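Local atomic coordinates of mevalonate kinase (Staphylococcus aureus, PDB entry 2X7I), a protein that probably catalyses the ATP-dependent phosphorylation of mevalonate to 5-phosphomevalonate in isoprenoid biosynthesis. Residues Gly174-Ile179 with Trp302-Gly307. Sequence-based numbering, arbitrary orientation.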
loop_
_atom_site.group_PDB
_atom_site.type_symbol
_atom_site.label_atom_id
_atom_site.label_comp_id
_atom_site.label_asym_id
_atom_site.label_seq_id
_atom_site.Cartn_x
_atom_site.Cartn_y
_atom_site.Cartn_z
ATOM N N GLY A 174 -1.709 -13.606 13.422
ATOM C CA GLY A 174 -2.848 -12.718 13.573
ATOM C C GLY A 174 -3.297 -12.069 12.282
ATOM O O GLY A 174 -2.783 -12.370 11.202
ATOM N N TYR A 175 -4.275 -11.175 12.410
ATOM C CA TYR A 175 -4.912 -10.539 11.273
ATOM C C TYR A 175 -4.995 -9.049 11.498
ATOM O O TYR A 175 -5.042 -8.571 12.638
ATOM C CB TYR A 175 -6.317 -11.109 11.067
ATOM C CG TYR A 175 -6.313 -12.545 10.592
ATOM C CD1 TYR A 175 -6.006 -13.591 11.467
ATOM C CD2 TYR A 175 -6.589 -12.858 9.265
ATOM C CE1 TYR A 175 -5.982 -14.910 11.030
ATOM C CE2 TYR A 175 -6.578 -14.169 8.824
ATOM C CZ TYR A 175 -6.276 -15.192 9.709
ATOM O OH TYR A 175 -6.264 -16.494 9.268
ATOM N N MET A 176 -5.009 -8.320 10.391
ATOM C CA MET A 176 -5.109 -6.875 10.414
ATOM C C MET A 176 -6.225 -6.486 9.463
ATOM O O MET A 176 -6.185 -6.836 8.278
ATOM C CB MET A 176 -3.782 -6.245 9.985
ATOM C CG MET A 176 -3.816 -4.726 9.873
ATOM S SD MET A 176 -2.204 -3.997 9.564
ATOM C CE MET A 176 -1.801 -4.618 7.929
ATOM N N VAL A 177 -7.240 -5.801 9.991
ATOM C CA VAL A 177 -8.286 -5.206 9.156
ATOM C C VAL A 177 -7.830 -3.819 8.726
ATOM O O VAL A 177 -7.473 -2.996 9.559
ATOM C CB VAL A 177 -9.634 -5.081 9.901
ATOM C CG1 VAL A 177 -10.677 -4.410 9.015
ATOM C CG2 VAL A 177 -10.116 -6.444 10.352
ATOM N N VAL A 178 -7.836 -3.579 7.422
ATOM C CA VAL A 178 -7.451 -2.303 6.851
ATOM C C VAL A 178 -8.722 -1.591 6.425
ATOM O O VAL A 178 -9.499 -2.127 5.648
ATOM C CB VAL A 178 -6.510 -2.511 5.655
ATOM C CG1 VAL A 178 -6.176 -1.188 4.980
ATOM C CG2 VAL A 178 -5.243 -3.232 6.108
ATOM N N ILE A 179 -8.946 -0.397 6.961
ATOM C CA ILE A 179 -10.151 0.375 6.675
ATOM C C ILE A 179 -9.819 1.684 5.953
ATOM O O ILE A 179 -8.936 2.417 6.366
ATOM C CB ILE A 179 -10.907 0.714 7.966
ATOM C CG1 ILE A 179 -11.366 -0.564 8.672
ATOM C CG2 ILE A 179 -12.096 1.621 7.659
ATOM C CD1 ILE A 179 -11.662 -0.384 10.153
ATOM N N TRP A 302 -10.343 -4.325 3.907
ATOM C CA TRP A 302 -9.583 -5.520 3.514
ATOM C C TRP A 302 -9.149 -6.299 4.754
ATOM O O TRP A 302 -8.907 -5.714 5.811
ATOM C CB TRP A 302 -8.312 -5.147 2.741
ATOM C CG TRP A 302 -8.496 -4.345 1.485
ATOM C CD1 TRP A 302 -8.545 -4.819 0.215
ATOM C CD2 TRP A 302 -8.605 -2.921 1.386
ATOM N NE1 TRP A 302 -8.690 -3.779 -0.679
ATOM C CE2 TRP A 302 -8.731 -2.603 0.017
ATOM C CE3 TRP A 302 -8.618 -1.884 2.323
ATOM C CZ2 TRP A 302 -8.868 -1.294 -0.439
ATOM C CZ3 TRP A 302 -8.749 -0.584 1.871
ATOM C CH2 TRP A 302 -8.869 -0.296 0.503
ATOM N N ILE A 303 -9.028 -7.611 4.614
ATOM C CA ILE A 303 -8.488 -8.443 5.668
ATOM C C ILE A 303 -7.123 -8.950 5.228
ATOM O O ILE A 303 -7.000 -9.604 4.195
ATOM C CB ILE A 303 -9.419 -9.627 6.010
ATOM C CG1 ILE A 303 -10.727 -9.119 6.627
ATOM C CG2 ILE A 303 -8.726 -10.581 6.974
ATOM C CD1 ILE A 303 -11.782 -10.193 6.820
ATOM N N GLU A 304 -6.103 -8.620 6.016
ATOM C CA GLU A 304 -4.739 -9.053 5.763
ATOM C C GLU A 304 -4.346 -10.133 6.771
ATOM O O GLU A 304 -4.338 -9.886 7.982
ATOM C CB GLU A 304 -3.796 -7.853 5.888
ATOM C CG GLU A 304 -2.330 -8.126 5.514
ATOM C CD GLU A 304 -2.097 -8.270 4.016
ATOM O OE1 GLU A 304 -2.987 -7.895 3.218
ATOM O OE2 GLU A 304 -1.006 -8.751 3.638
ATOM N N ASN A 305 -4.033 -11.325 6.271
ATOM C CA ASN A 305 -3.395 -12.363 7.085
ATOM C C ASN A 305 -1.941 -11.969 7.282
ATOM O O ASN A 305 -1.263 -11.633 6.315
ATOM C CB ASN A 305 -3.475 -13.725 6.395
ATOM C CG ASN A 305 -3.045 -14.883 7.301
ATOM O OD1 ASN A 305 -2.339 -14.701 8.301
ATOM N ND2 ASN A 305 -3.470 -16.085 6.939
ATOM N N LEU A 306 -1.460 -12.002 8.522
ATOM C CA LEU A 306 -0.105 -11.538 8.799
ATOM C C LEU A 306 0.942 -12.649 8.715
ATOM O O LEU A 306 2.093 -12.451 9.100
ATOM C CB LEU A 306 -0.045 -10.780 10.126
ATOM C CG LEU A 306 -0.884 -9.494 10.192
ATOM C CD1 LEU A 306 -0.674 -8.796 11.531
ATOM C CD2 LEU A 306 -0.571 -8.533 9.040
ATOM N N GLY A 307 0.542 -13.802 8.183
ATOM C CA GLY A 307 1.491 -14.821 7.724
ATOM C C GLY A 307 1.908 -15.867 8.737
ATOM O O GLY A 307 2.703 -16.752 8.417
#
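Met176 and Glu304 exchange two backbone hydrogen bonds, Met176 N to Glu304 O at 3.0 Å and Glu304 N to Met176 O at 2.9 Å, and Val178 and Trp302 are joined in the same way. These two hydrogen-bonded antiparallel pairs pin strand 175-179 against strand 302-305; a fifth bond, from Leu306 N to Gly174 O (3.0 Å), carries the ladder past the strand ends. Tyr175 CA and Val177 CA, from the non-hydrogen-bonded pairs with Asn305 and Ile303, add CA-H...O contacts to Glu304 O and Trp302 O respectively.

On one face of the sheet the Tyr175 ring lies across the Asn305 side chain, ring and amide planes only 24° apart, with OD1 over the ring face near its rim. Tyr175 CG stands beside its own backbone N (chi1 -69°), which swings the ring toward the neighbouring strand; Ile303 CG2 meets the ring edge at CD2, 3.9 Å away. Helix 283-295 packs on this face through Leu283, against both Tyr175 and Ile303.

The other face is formed by Met176, Val178, Trp302 and Glu304. Val178 CG1 touches the benzo part of the indole at Trp302 CE3 (3.7 Å), while Phe34 meets Trp302 edge-to-face. Met176 CB rests on Leu306 CD2 (4.1 Å). Bent at chi2 (74°), Glu304 leads its carboxylate away from strand 175-179, and the backbone N atoms of Asn35 and Ala36 bind its two oxygens.

Asn305 OD1 accepts a hydrogen bond from Gly307 N (3.0 Å), the donor above the amide's carbonyl plane, closing an Asx turn where the chain leaves the sheet. Strand 300-305 is an outer strand of the four-stranded antiparallel sheet, consistent with that of the GHMP kinase C-terminal domain; backbone bonds thus hold it beside 175-180, while the buried Glu304 carboxylate ties it to strand 29-45 of the other sheet.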